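Esterase (uncultured bacterium pCosCE1, PDB 7ATL) hydrolyses carboxylic esters as a family VIII carboxylesterase of beta-lactamase-like fold and also shows promiscuous acyltransferase activity. Local coordinates at residues A[24-29]-A[360-365]; A[46-51]-A[217-222]. All coordinates share one frame; numbering follows the deposited sequence.

Interaction 1 (A[24-29]-A[360-365])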
loop_
_atom_site.group_PDB
_atom_site.type_symbol
_atom_site.label_atom_id
_atom_site.label_comp_id
_atom_site.label_asym_id
_atom_site.label_seq_id
_atom_site.Cartn_x
_atom_site.Cartn_y
_atom_site.Cartn_z
ATOM N N ARG A 24 -10.315 17.129 -10.233
ATOM C CA ARG A 24 -9.147 16.692 -9.419
ATOM C C ARG A 24 -9.223 15.167 -9.280
ATOM O O ARG A 24 -8.180 14.519 -9.312
ATOM C CB ARG A 24 -9.143 17.392 -8.055
ATOM C CG ARG A 24 -8.374 18.707 -8.000
ATOM C CD ARG A 24 -8.867 19.585 -6.851
ATOM N NE ARG A 24 -8.815 18.908 -5.558
ATOM C CZ ARG A 24 -9.802 18.796 -4.662
ATOM N NH1 ARG A 24 -10.993 19.345 -4.844
ATOM N NH2 ARG A 24 -9.574 18.134 -3.541
ATOM N N ILE A 25 -10.438 14.639 -9.164
ATOM C CA ILE A 25 -10.774 13.194 -9.021
ATOM C C ILE A 25 -11.800 12.853 -10.102
ATOM O O ILE A 25 -12.697 13.675 -10.360
ATOM C CB ILE A 25 -11.325 12.921 -7.604
ATOM C CG1 ILE A 25 -10.283 13.255 -6.540
ATOM C CG2 ILE A 25 -11.835 11.494 -7.444
ATOM C CD1 ILE A 25 -8.976 12.487 -6.701
ATOM N N VAL A 26 -11.676 11.675 -10.692
ATOM C CA VAL A 26 -12.596 11.158 -11.735
ATOM C C VAL A 26 -13.701 10.354 -11.047
ATOM O O VAL A 26 -14.908 10.546 -11.403
ATOM C CB VAL A 26 -11.794 10.328 -12.750
ATOM C CG1 VAL A 26 -12.694 9.574 -13.726
ATOM C CG2 VAL A 26 -10.797 11.221 -13.478
ATOM N N GLY A 27 -13.294 9.485 -10.119
ATOM C CA GLY A 27 -14.177 8.620 -9.312
ATOM C C GLY A 27 -13.490 8.143 -8.039
ATOM O O GLY A 27 -12.234 8.076 -7.991
ATOM N N SER A 28 -14.270 7.846 -7.005
ATOM C CA SER A 28 -13.756 7.337 -5.704
ATOM C C SER A 28 -14.810 6.446 -5.065
ATOM O O SER A 28 -16.005 6.593 -5.395
ATOM C CB SER A 28 -13.329 8.440 -4.761
ATOM O OG SER A 28 -14.457 9.060 -4.166
ATOM N N VAL A 29 -14.342 5.518 -4.241
ATOM C CA VAL A 29 -15.149 4.801 -3.223
ATOM C C VAL A 29 -14.535 5.109 -1.860
ATOM O O VAL A 29 -13.347 4.832 -1.700
ATOM C CB VAL A 29 -15.163 3.299 -3.518
ATOM C CG1 VAL A 29 -15.951 2.542 -2.461
ATOM C CG2 VAL A 29 -15.703 3.032 -4.908
ATOM N N LEU A 360 -10.301 5.005 -1.810
ATOM C CA LEU A 360 -9.761 4.496 -3.101
ATOM C C LEU A 360 -10.193 5.447 -4.207
ATOM O O LEU A 360 -11.375 5.789 -4.234
ATOM C CB LEU A 360 -10.293 3.079 -3.349
ATOM C CG LEU A 360 -9.910 2.042 -2.288
ATOM C CD1 LEU A 360 -10.189 0.633 -2.791
ATOM C CD2 LEU A 360 -8.452 2.158 -1.862
ATOM N N THR A 361 -9.271 5.893 -5.051
ATOM C CA THR A 361 -9.600 6.684 -6.272
ATOM C C THR A 361 -8.908 6.065 -7.482
ATOM O O THR A 361 -8.056 5.197 -7.329
ATOM C CB THR A 361 -9.266 8.186 -6.173
ATOM O OG1 THR A 361 -7.963 8.453 -6.687
ATOM C CG2 THR A 361 -9.382 8.747 -4.772
ATOM N N ASN A 362 -9.301 6.520 -8.655
ATOM C CA ASN A 362 -8.765 6.035 -9.938
ATOM C C ASN A 362 -7.939 7.177 -10.510
ATOM O O ASN A 362 -7.743 7.190 -11.710
ATOM C CB ASN A 362 -9.904 5.604 -10.858
ATOM C CG ASN A 362 -10.811 6.757 -11.238
ATOM O OD1 ASN A 362 -10.570 7.904 -10.855
ATOM N ND2 ASN A 362 -11.837 6.471 -12.021
ATOM N N THR A 363 -7.478 8.090 -9.662
ATOM C CA THR A 363 -6.761 9.317 -10.082
ATOM C C THR A 363 -5.427 9.444 -9.330
ATOM O O THR A 363 -5.424 9.820 -8.152
ATOM C CB THR A 363 -7.689 10.517 -9.888
ATOM O OG1 THR A 363 -8.857 10.239 -10.665
ATOM C CG2 THR A 363 -7.053 11.825 -10.311
ATOM N N ALA A 364 -4.317 9.157 -10.004
ATOM C CA ALA A 364 -2.941 9.395 -9.511
ATOM C C ALA A 364 -2.472 10.758 -10.012
ATOM O O ALA A 364 -2.717 11.081 -11.171
ATOM C CB ALA A 364 -2.069 8.285 -10.030
ATOM N N PHE A 365 -1.828 11.588 -9.180
ATOM C CA PHE A 365 -1.508 11.319 -7.795
ATOM C C PHE A 365 -2.466 12.055 -6.855
ATOM O O PHE A 365 -2.155 12.068 -5.665
ATOM C CB PHE A 365 -0.066 11.753 -7.524
ATOM C CG PHE A 365 0.899 11.169 -8.522
ATOM C CD1 PHE A 365 1.317 9.851 -8.399
ATOM C CD2 PHE A 365 1.330 11.914 -9.612
ATOM C CE1 PHE A 365 2.161 9.289 -9.344
ATOM C CE2 PHE A 365 2.185 11.356 -10.545
ATOM C CZ PHE A 365 2.594 10.043 -10.412
#
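Val-26 N and Gly-27 N are met by side-chain oxygens, Thr-363 OG1 and Asn-362 OD1, in place of backbone carbonyls. The amide of Val-26 gives its hydrogen to Thr-363 OG1, 3.2 Å from Val-26 N, at 153°. The next amide, Gly-27 N, makes a weak bond to Asn-362 OD1. The two acceptors are themselves joined: Thr-363 OG1 donates to Asn-362 OD1 over 2.9 Å, tilted from the carbonyl plane. The hydroxyl thus accepts from the Val-26 amide and donates to the side-chain carbonyl oxygen of Asn-362, which fixes its rotation. With chi1 at -57°, Thr-363 holds OG1 beside its own backbone N. Its CG2 is anti to that N, which brings it against Arg-24 O. The Ile-25 side chain slants across Thr-363, with Ile-25 CD1 4.0 Å from Thr-363 CB.

Regular pairing lies further along. Val-29 and Leu-360 form a hydrogen-bonded pair, with Val-29 N 3.0 Å from Leu-360 O and Leu-360 N 3.1 Å from Val-29 O. Ser-28 and Thr-361 form the adjoining non-hydrogen-bonded pair. A weak bond from Asn-362 N to Gly-27 O is the last backbone link before the side chains take over. Strands 27-34 and 355-361 are neighbours in the antiparallel sheet of the beta-lactamase-like fold, so the contact joins the N-terminal and C-terminal parts of the chain. Ser-28 and Thr-361 face helix 372-381, and Tyr-372 of that helix bonds Ser-28 OG. Val-29 and Leu-360 lie on the other face, against Ala-271 of helix 271-283.

Asn-362 marks the break between strands 355-361 and 363-364. Thr-361 OG1 spans it as an ST turn, accepting from Thr-363 N at 3.0 Å, and is also bonded to Gly-344 O. The side chains of Val-26 and Asn-362 cross at about a right angle, with Asn-362 OD1 3.3 Å from Val-26 CB.

Interaction 2 (A[46-51]-A[217-222]); sequences YADREQ and LATAYH
In Tyr-221, chi1 of -65° sets CG anti to the carbonyl carbon, beside the backbone N, and directs the ring at the 46-51 loop. Glu-50 bends at chi2 (84°), which folds its carboxylate back to the phenol. The two side chains thus meet from opposite directions. Tyr-221 OH donates to Glu-50 OE1 at 2.8 Å, on the syn side of the carboxylate but out of its plane. The carboxylate and ring planes are nearly coplanar, and Glu-50 OE2 sits at the ring edge near CE2. Tyr-221 OH also accepts from Arg-49 N, at 2.8 Å. Two bonds therefore grip this one hydroxyl.

The Tyr-221 ring turns its CE2 corner to one face of the Arg-49 guanidinium, with the planes 75° apart. Tyr-221 CE2 is 3.9 Å from Arg-49 NH2. Arg-49 NH2 also forms a salt bridge with Glu-50 OE2, 3.0 Å away and in the guanidinium plane. A further bond from NH2 to Pro-228 O ties the arginine to the chain just before strand 229-230.

The second grip is at Thr-219. Thr-219 OG1 donates to Asp-48 OD2 at 2.8 Å, on the anti side of the carboxylate and tilted out of its plane. Thr-219 N reaches Ala-47 O at 3.0 Å, from above the carbonyl plane. The other oxygen, Asp-48 OD1, accepts from Gln-51 N in an Asx motif, so one carboxylate both shapes its own loop and holds the facing segment.

The loop leads from strand 37-44 to strand 53-54. Ala-47 and Asp-48 form a classic beta bulge opposite Lys-53. The contact fastens this loop to the start of strand 221-222. Arg-49 would probably stabilise the negative charge on Glu-50, while the phenol links that carboxylate to the loop backbone.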
loop_
_atom_site.group_PDB
_atom_site.type_symbol
_atom_site.label_atom_id
_atom_site.label_comp_id
_atom_site.label_asym_id
_atom_site.label_seq_id
_atom_site.Cartn_x
_atom_site.Cartn_y
_atom_site.Cartn_z
ATOM N N TYR A 46 -17.057 8.449 -11.971
ATOM C CA TYR A 46 -16.987 7.350 -12.975
ATOM C C TYR A 46 -15.820 6.386 -12.688
ATOM O O TYR A 46 -14.712 6.798 -12.326
ATOM C CB TYR A 46 -16.882 7.941 -14.386
ATOM C CG TYR A 46 -18.033 8.812 -14.857
ATOM C CD1 TYR A 46 -19.297 8.278 -15.089
ATOM C CD2 TYR A 46 -17.843 10.158 -15.150
ATOM C CE1 TYR A 46 -20.344 9.058 -15.552
ATOM C CE2 TYR A 46 -18.878 10.953 -15.614
ATOM C CZ TYR A 46 -20.130 10.398 -15.810
ATOM O OH TYR A 46 -21.144 11.167 -16.288
ATOM N N ALA A 47 -16.087 5.097 -12.849
ATOM C CA ALA A 47 -15.077 4.032 -13.002
ATOM C C ALA A 47 -14.300 4.337 -14.278
ATOM O O ALA A 47 -13.058 4.306 -14.219
ATOM C CB ALA A 47 -15.737 2.675 -13.091
ATOM N N ASP A 48 -15.040 4.610 -15.366
ATOM C CA ASP A 48 -14.534 5.072 -16.686
ATOM C C ASP A 48 -15.346 6.296 -17.157
ATOM O O ASP A 48 -16.548 6.145 -17.422
ATOM C CB ASP A 48 -14.572 3.924 -17.697
ATOM C CG ASP A 48 -13.747 4.231 -18.937
ATOM O OD1 ASP A 48 -14.085 5.195 -19.666
ATOM O OD2 ASP A 48 -12.744 3.544 -19.136
ATOM N N ARG A 49 -14.697 7.458 -17.299
ATOM C CA ARG A 49 -15.323 8.733 -17.750
ATOM C C ARG A 49 -15.772 8.621 -19.209
ATOM O O ARG A 49 -16.936 8.906 -19.493
ATOM C CB ARG A 49 -14.352 9.910 -17.628
ATOM C CG ARG A 49 -15.025 11.276 -17.518
ATOM C CD ARG A 49 -14.044 12.439 -17.432
ATOM N NE ARG A 49 -12.888 12.102 -18.253
ATOM C CZ ARG A 49 -11.671 12.631 -18.150
ATOM N NH1 ARG A 49 -11.396 13.588 -17.271
ATOM N NH2 ARG A 49 -10.718 12.182 -18.948
ATOM N N GLU A 50 -14.881 8.203 -20.097
ATOM C CA GLU A 50 -15.146 8.169 -21.555
ATOM C C GLU A 50 -16.350 7.252 -21.837
ATOM O O GLU A 50 -17.170 7.668 -22.643
ATOM C CB GLU A 50 -13.864 7.810 -22.316
ATOM C CG GLU A 50 -12.745 8.848 -22.153
ATOM C CD GLU A 50 -11.869 8.719 -20.906
ATOM O OE1 GLU A 50 -11.848 7.623 -20.279
ATOM O OE2 GLU A 50 -11.206 9.715 -20.550
ATOM N N GLN A 51 -16.520 6.111 -21.158
ATOM C CA GLN A 51 -17.728 5.237 -21.313
ATOM C C GLN A 51 -18.880 5.660 -20.368
ATOM O O GLN A 51 -19.912 4.937 -20.311
ATOM C CB GLN A 51 -17.404 3.771 -21.015
ATOM C CG GLN A 51 -16.281 3.179 -21.847
ATOM C CD GLN A 51 -15.976 1.760 -21.415
ATOM O OE1 GLN A 51 -15.548 0.931 -22.216
ATOM N NE2 GLN A 51 -16.199 1.456 -20.141
ATOM N N LEU A 217 -13.057 -3.298 -13.244
ATOM C CA LEU A 217 -11.778 -2.693 -12.784
ATOM C C LEU A 217 -11.780 -1.216 -13.172
ATOM O O LEU A 217 -11.759 -0.911 -14.363
ATOM C CB LEU A 217 -10.609 -3.455 -13.426
ATOM C CG LEU A 217 -9.206 -3.051 -12.985
ATOM C CD1 LEU A 217 -9.067 -3.200 -11.477
ATOM C CD2 LEU A 217 -8.145 -3.870 -13.705
ATOM N N ALA A 218 -11.805 -0.306 -12.203
ATOM C CA ALA A 218 -11.747 1.144 -12.486
ATOM C C ALA A 218 -10.577 1.440 -13.421
ATOM O O ALA A 218 -9.460 0.986 -13.198
ATOM C CB ALA A 218 -11.622 1.946 -11.224
ATOM N N THR A 219 -10.844 2.235 -14.432
ATOM C CA THR A 219 -9.821 2.781 -15.340
ATOM C C THR A 219 -8.892 3.738 -14.571
ATOM O O THR A 219 -9.392 4.707 -13.936
ATOM C CB THR A 219 -10.547 3.451 -16.504
ATOM O OG1 THR A 219 -11.442 2.428 -16.935
ATOM C CG2 THR A 219 -9.604 3.965 -17.571
ATOM N N ALA A 220 -7.585 3.520 -14.677
ATOM C CA ALA A 220 -6.563 4.384 -14.057
ATOM C C ALA A 220 -6.408 5.672 -14.868
ATOM O O ALA A 220 -6.190 5.586 -16.104
ATOM C CB ALA A 220 -5.253 3.637 -13.977
ATOM N N TYR A 221 -6.468 6.811 -14.190
ATOM C CA TYR A 221 -6.251 8.170 -14.742
ATOM C C TYR A 221 -5.064 8.768 -13.991
ATOM O O TYR A 221 -4.775 8.241 -12.871
ATOM C CB TYR A 221 -7.495 9.052 -14.566
ATOM C CG TYR A 221 -8.696 8.588 -15.342
ATOM C CD1 TYR A 221 -9.476 7.543 -14.879
ATOM C CD2 TYR A 221 -9.041 9.175 -16.552
ATOM C CE1 TYR A 221 -10.552 7.069 -15.610
ATOM C CE2 TYR A 221 -10.122 8.723 -17.289
ATOM C CZ TYR A 221 -10.883 7.668 -16.814
ATOM O OH TYR A 221 -11.937 7.194 -17.545
ATOM N N HIS A 222 -4.438 9.811 -14.548
ATOM C CA HIS A 222 -3.370 10.591 -13.883
ATOM C C HIS A 222 -3.608 12.084 -14.126
ATOM O O HIS A 222 -4.356 12.365 -15.061
ATOM C CB HIS A 222 -1.996 10.116 -14.363
ATOM C CG HIS A 222 -1.566 10.762 -15.627
ATOM N ND1 HIS A 222 -0.686 11.841 -15.624
ATOM C CD2 HIS A 222 -1.916 10.507 -16.914
ATOM C CE1 HIS A 222 -0.489 12.208 -16.878
ATOM N NE2 HIS A 222 -1.244 11.397 -17.698
#

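Interaction 1 is buried and joins two neighbouring strands of the large antiparallel sheet. Interaction 2 lies nearer the surface and holds a loop against a short strand. Their centres are about 9 Å apart. Strands 363-364 and 221-222 bring them together as neighbours in a small mixed sheet. Asn-362 O probably bonds Tyr-221 N, and Ala-364 N probably bonds Tyr-221 O. The Asn-362 side chain also makes a weak bond to Ala-47 O. The chemistry differs with place: uncharged amides, hydroxyls and aliphatic groups mediate 24-29 with 360-365, whereas carboxylates, a phenol and a guanidinium dominate 46-51 with 217-222.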